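Local coordinates for protein fatty acid amide hydrolase (Candida albicans, PDB 6KVR) that probably hydrolyses monocarboxylic acid amides to the carboxylate and ammonium, as a serine hydrolase of the amidase signature family, at residues Ser335-Gly340 / Leu556-Ala561; Asp341-Ile346 / Lys459-Leu464. All blocks are in the same frame, centred on the assembly; numbering follows the deposited sequence.

Contact 1. Residues Ser335-Gly340 / Leu556-Ala561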
# COMPACT_ATOMS: atom_id res chain seq x y z
N SER A 335 -8.58 -21.00 -13.03
CA SER A 335 -8.54 -22.43 -13.29
C SER A 335 -7.13 -22.97 -13.06
O SER A 335 -6.14 -22.25 -13.18
CB SER A 335 -8.97 -22.75 -14.73
OG SER A 335 -8.51 -21.76 -15.64
N THR A 336 -7.05 -24.25 -12.73
CA THR A 336 -5.76 -24.88 -12.55
C THR A 336 -5.08 -25.04 -13.91
O THR A 336 -5.67 -25.64 -14.82
CB THR A 336 -5.92 -26.22 -11.86
OG1 THR A 336 -6.53 -26.01 -10.58
CG2 THR A 336 -4.57 -26.88 -11.66
N PRO A 337 -3.88 -24.52 -14.10
CA PRO A 337 -3.25 -24.57 -15.42
C PRO A 337 -2.60 -25.92 -15.67
O PRO A 337 -2.37 -26.72 -14.76
CB PRO A 337 -2.19 -23.47 -15.33
CG PRO A 337 -1.75 -23.57 -13.88
CD PRO A 337 -3.02 -23.83 -13.11
N LYS A 338 -2.32 -26.18 -16.95
CA LYS A 338 -1.54 -27.34 -17.34
C LYS A 338 -0.06 -27.01 -17.20
O LYS A 338 0.37 -25.91 -17.53
CB LYS A 338 -1.85 -27.74 -18.79
CG LYS A 338 -3.33 -27.67 -19.16
CD LYS A 338 -3.57 -28.21 -20.56
CE LYS A 338 -4.82 -27.58 -21.18
NZ LYS A 338 -5.17 -28.21 -22.48
N ILE A 339 0.71 -27.98 -16.70
CA ILE A 339 2.14 -27.76 -16.50
C ILE A 339 2.80 -27.27 -17.78
O ILE A 339 3.69 -26.41 -17.76
CB ILE A 339 2.82 -29.04 -15.98
CG1 ILE A 339 2.23 -29.46 -14.64
CG2 ILE A 339 4.31 -28.81 -15.84
CD1 ILE A 339 2.59 -28.53 -13.50
N GLY A 340 2.35 -27.79 -18.93
CA GLY A 340 2.91 -27.39 -20.21
C GLY A 340 2.61 -25.96 -20.60
O GLY A 340 3.20 -25.48 -21.58
N LEU A 556 -1.45 -20.15 -6.17
CA LEU A 556 -2.08 -21.33 -5.59
C LEU A 556 -2.56 -22.29 -6.67
O LEU A 556 -2.47 -23.51 -6.51
CB LEU A 556 -3.23 -20.93 -4.68
CG LEU A 556 -2.79 -20.22 -3.39
CD1 LEU A 556 -3.91 -20.09 -2.35
CD2 LEU A 556 -1.59 -20.93 -2.81
N ALA A 557 -3.10 -21.75 -7.77
CA ALA A 557 -3.59 -22.61 -8.85
C ALA A 557 -2.46 -23.43 -9.44
O ALA A 557 -2.59 -24.64 -9.64
CB ALA A 557 -4.27 -21.76 -9.93
N ALA A 558 -1.32 -22.78 -9.71
CA ALA A 558 -0.16 -23.51 -10.23
C ALA A 558 0.45 -24.39 -9.15
O ALA A 558 0.92 -25.50 -9.45
CB ALA A 558 0.88 -22.53 -10.75
N GLY A 559 0.46 -23.93 -7.90
CA GLY A 559 0.89 -24.80 -6.82
C GLY A 559 0.10 -26.09 -6.80
O GLY A 559 0.65 -27.17 -6.56
N LYS A 560 -1.20 -26.00 -7.08
CA LYS A 560 -2.05 -27.19 -7.09
C LYS A 560 -1.66 -28.14 -8.21
O LYS A 560 -1.58 -29.36 -8.01
CB LYS A 560 -3.51 -26.76 -7.20
CG LYS A 560 -4.52 -27.85 -6.91
CD LYS A 560 -5.89 -27.42 -7.41
CE LYS A 560 -6.21 -25.96 -7.05
NZ LYS A 560 -6.72 -25.76 -5.66
N ALA A 561 -1.38 -27.61 -9.41
CA ALA A 561 -0.89 -28.44 -10.50
C ALA A 561 0.43 -29.12 -10.15
O ALA A 561 0.62 -30.30 -10.45
CB ALA A 561 -0.71 -27.58 -11.76
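Pro337 and Ala561 carry much of the packing between the loop Ser335-Gly340 and the helical turns Leu556-Ala561, made of van der Waals touches without any hydrogen bond between the two segments. The apolar part sets the proline ring and the tips of Thr336 and Ile339 against alanine methyls of the helix. Pro337 CD stands 3.6 Å from Ala557 O and also touches the Ala557 methyl, while Pro337 CG lies 4.2 Å from Ala558 CB. One turn further along the helix, the methyl of Ala561 points at the loop and is met by Ile339 CD1 at 3.8 Å. From the opposite side Thr336 CG2 comes to 3.9 Å of Ala561 CB, so that the alanine methyl sits between threonine and isoleucine. With chi1 at -59° the threonine methyl is anti to its backbone nitrogen and also packs against Ala557 O, a carbonyl already bonded by the Ala561 amide.

Carbon-oxygen touches complete the contact. Ala561 CB is 3.5 Å from Pro337 O, and Ala557 CB is 3.8 Å from Ser335 O. Thr336 OG1 rests 3.5 Å from Lys560 CD and equally near CE, the two side chains crossing at about a right angle. The lysine chain bends at its last two torsions (chi3 -44°, chi4 -82°), and its NZ forms a salt bridge with Asp304 of helix 303-317.

Small alanines on the facing side of the helix let the loop come close, with 4.9 Å between Thr336 CA and Ala557 CA. The arrangement is plain loop-on-helix packing: the connection leading into strand 343-346 of the amidase fold passes across the last helix, 552-565.

Contact 2. Residues Asp341-Ile346 / Lys459-Leu464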
# COMPACT_ATOMS: atom_id res chain seq x y z
N ASP A 341 1.74 -25.28 -19.87
CA ASP A 341 1.46 -23.87 -20.11
C ASP A 341 2.34 -22.92 -19.30
O ASP A 341 2.27 -21.70 -19.52
CB ASP A 341 -0.01 -23.57 -19.81
CG ASP A 341 -0.97 -24.21 -20.82
OD1 ASP A 341 -2.06 -24.66 -20.42
OD2 ASP A 341 -0.62 -24.27 -22.03
N LEU A 342 3.17 -23.43 -18.38
CA LEU A 342 3.89 -22.61 -17.41
C LEU A 342 5.32 -22.31 -17.86
O LEU A 342 6.00 -23.18 -18.41
CB LEU A 342 3.93 -23.29 -16.03
CG LEU A 342 2.62 -23.69 -15.36
CD1 LEU A 342 2.83 -24.78 -14.34
CD2 LEU A 342 1.95 -22.50 -14.71
N THR A 343 5.77 -21.09 -17.59
CA THR A 343 7.18 -20.72 -17.69
C THR A 343 7.71 -20.47 -16.28
O THR A 343 7.16 -19.64 -15.55
CB THR A 343 7.37 -19.50 -18.57
OG1 THR A 343 6.84 -19.77 -19.88
CG2 THR A 343 8.85 -19.13 -18.70
N VAL A 344 8.74 -21.21 -15.88
CA VAL A 344 9.24 -21.17 -14.50
C VAL A 344 10.72 -20.81 -14.52
O VAL A 344 11.53 -21.52 -15.12
CB VAL A 344 9.01 -22.51 -13.77
CG1 VAL A 344 9.37 -22.36 -12.30
CG2 VAL A 344 7.57 -22.96 -13.90
N ALA A 345 11.08 -19.72 -13.84
CA ALA A 345 12.47 -19.38 -13.61
C ALA A 345 12.95 -20.05 -12.33
O ALA A 345 12.24 -20.08 -11.32
CB ALA A 345 12.64 -17.86 -13.52
N ILE A 346 14.16 -20.61 -12.38
CA ILE A 346 14.69 -21.43 -11.29
C ILE A 346 15.85 -20.69 -10.65
O ILE A 346 16.77 -20.24 -11.34
CB ILE A 346 15.15 -22.82 -11.80
CG1 ILE A 346 14.09 -23.44 -12.71
CG2 ILE A 346 15.45 -23.75 -10.61
CD1 ILE A 346 12.78 -23.74 -12.00
N LYS A 459 8.01 -13.00 -20.02
CA LYS A 459 6.80 -13.81 -19.91
C LYS A 459 6.97 -14.97 -18.93
O LYS A 459 6.49 -16.09 -19.16
CB LYS A 459 6.35 -14.28 -21.29
CG LYS A 459 6.07 -13.10 -22.24
CD LYS A 459 5.34 -13.51 -23.52
CE LYS A 459 4.61 -12.31 -24.14
NZ LYS A 459 5.44 -11.06 -24.09
N VAL A 460 7.64 -14.68 -17.81
CA VAL A 460 7.81 -15.65 -16.73
C VAL A 460 6.55 -15.67 -15.87
O VAL A 460 6.07 -14.62 -15.44
CB VAL A 460 9.04 -15.30 -15.87
CG1 VAL A 460 9.21 -16.33 -14.74
CG2 VAL A 460 10.28 -15.20 -16.73
N ASP A 461 6.03 -16.86 -15.59
CA ASP A 461 4.89 -16.98 -14.69
C ASP A 461 5.30 -17.06 -13.22
O ASP A 461 4.67 -16.41 -12.37
CB ASP A 461 4.05 -18.22 -15.03
CG ASP A 461 3.45 -18.17 -16.43
OD1 ASP A 461 2.54 -17.35 -16.65
OD2 ASP A 461 3.88 -18.96 -17.30
N PHE A 462 6.31 -17.85 -12.88
CA PHE A 462 6.68 -18.07 -11.47
C PHE A 462 8.17 -18.25 -11.32
O PHE A 462 8.89 -18.60 -12.26
CB PHE A 462 5.97 -19.30 -10.88
CG PHE A 462 4.49 -19.27 -11.08
CD1 PHE A 462 3.68 -18.47 -10.28
CD2 PHE A 462 3.90 -20.03 -12.08
CE1 PHE A 462 2.30 -18.43 -10.47
CE2 PHE A 462 2.51 -19.99 -12.28
CZ PHE A 462 1.72 -19.19 -11.47
N ILE A 463 8.64 -18.02 -10.09
CA ILE A 463 10.04 -18.25 -9.72
C ILE A 463 10.06 -19.36 -8.68
O ILE A 463 9.31 -19.32 -7.69
CB ILE A 463 10.70 -16.96 -9.22
CG1 ILE A 463 10.58 -15.87 -10.29
CG2 ILE A 463 12.19 -17.18 -8.91
CD1 ILE A 463 11.13 -14.53 -9.89
N LEU A 464 10.86 -20.39 -8.95
CA LEU A 464 11.01 -21.54 -8.06
C LEU A 464 12.38 -21.44 -7.41
O LEU A 464 13.37 -21.17 -8.10
CB LEU A 464 10.87 -22.85 -8.83
CG LEU A 464 11.05 -24.17 -8.07
CD1 LEU A 464 10.00 -24.31 -6.98
CD2 LEU A 464 10.98 -25.37 -9.02
O HOH W 1 3.67 -19.53 -19.96
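The Phe462 ring is met at its edge by Leu342, whose CD2 methyl lies in the ring plane 3.5 Å from CE2; Glu554, Val555 and Ala558 of helix 552-565 also touch this side chain. The other flat group, the Asp461 carboxylate, takes the amide of Thr343 on the anti lone pair of OD2 (2.9 Å from Thr343 N, 163° at the hydrogen). A chi1 of -62° sets the carboxylate beside its own backbone nitrogen, which bonds Thr343 O, giving a reciprocal grip. A water donates to OD2 and to Asp341 O and accepts from Thr343 OG1, tying the strand entrances together.

Beyond this the strands run parallel. Ala345 bonds both ways, its N 2.9 Å from Phe462 O and its O 2.8 Å from Leu464 N, while Phe462 N reaches Thr343 O only weakly. Val344 CG1 and Ile346 CD1 both come to Leu464 CB from the neighbouring strand, each at 3.8 Å; on the opposite face Ala345 CB meets Val460 CG1.

Leu464 and Ile346 face helix 357-372, whereas Ala345, Val460 and Ile463 lie against helix 434-457, which ends in a Schellman motif at Lys459. Strand 343-346 continues the sheet to 376-379, and 462-466 to 540-546.

How the contacts relate
The two contacts have centres about 12 Å apart and lie away from the predicted catalytic residues. Along the chain the order is 335-340, 341-346, 459-464, 556-561, so both segments of contact 2 fall between those of contact 1, and 335-340 runs straight into 341-346. They also touch in space: Ala558 CB is 3.4 Å from Phe462 CE2, and Pro337 CG is 3.9 Å from Leu342 CD2. Helix 552-565 thus packs on the incoming loop, on Leu342 just before strand 343-346 and on Phe462 of strand 462-466, so the last helix of the chain covers the loop and the start of the strand pair near one edge of the mixed sheet.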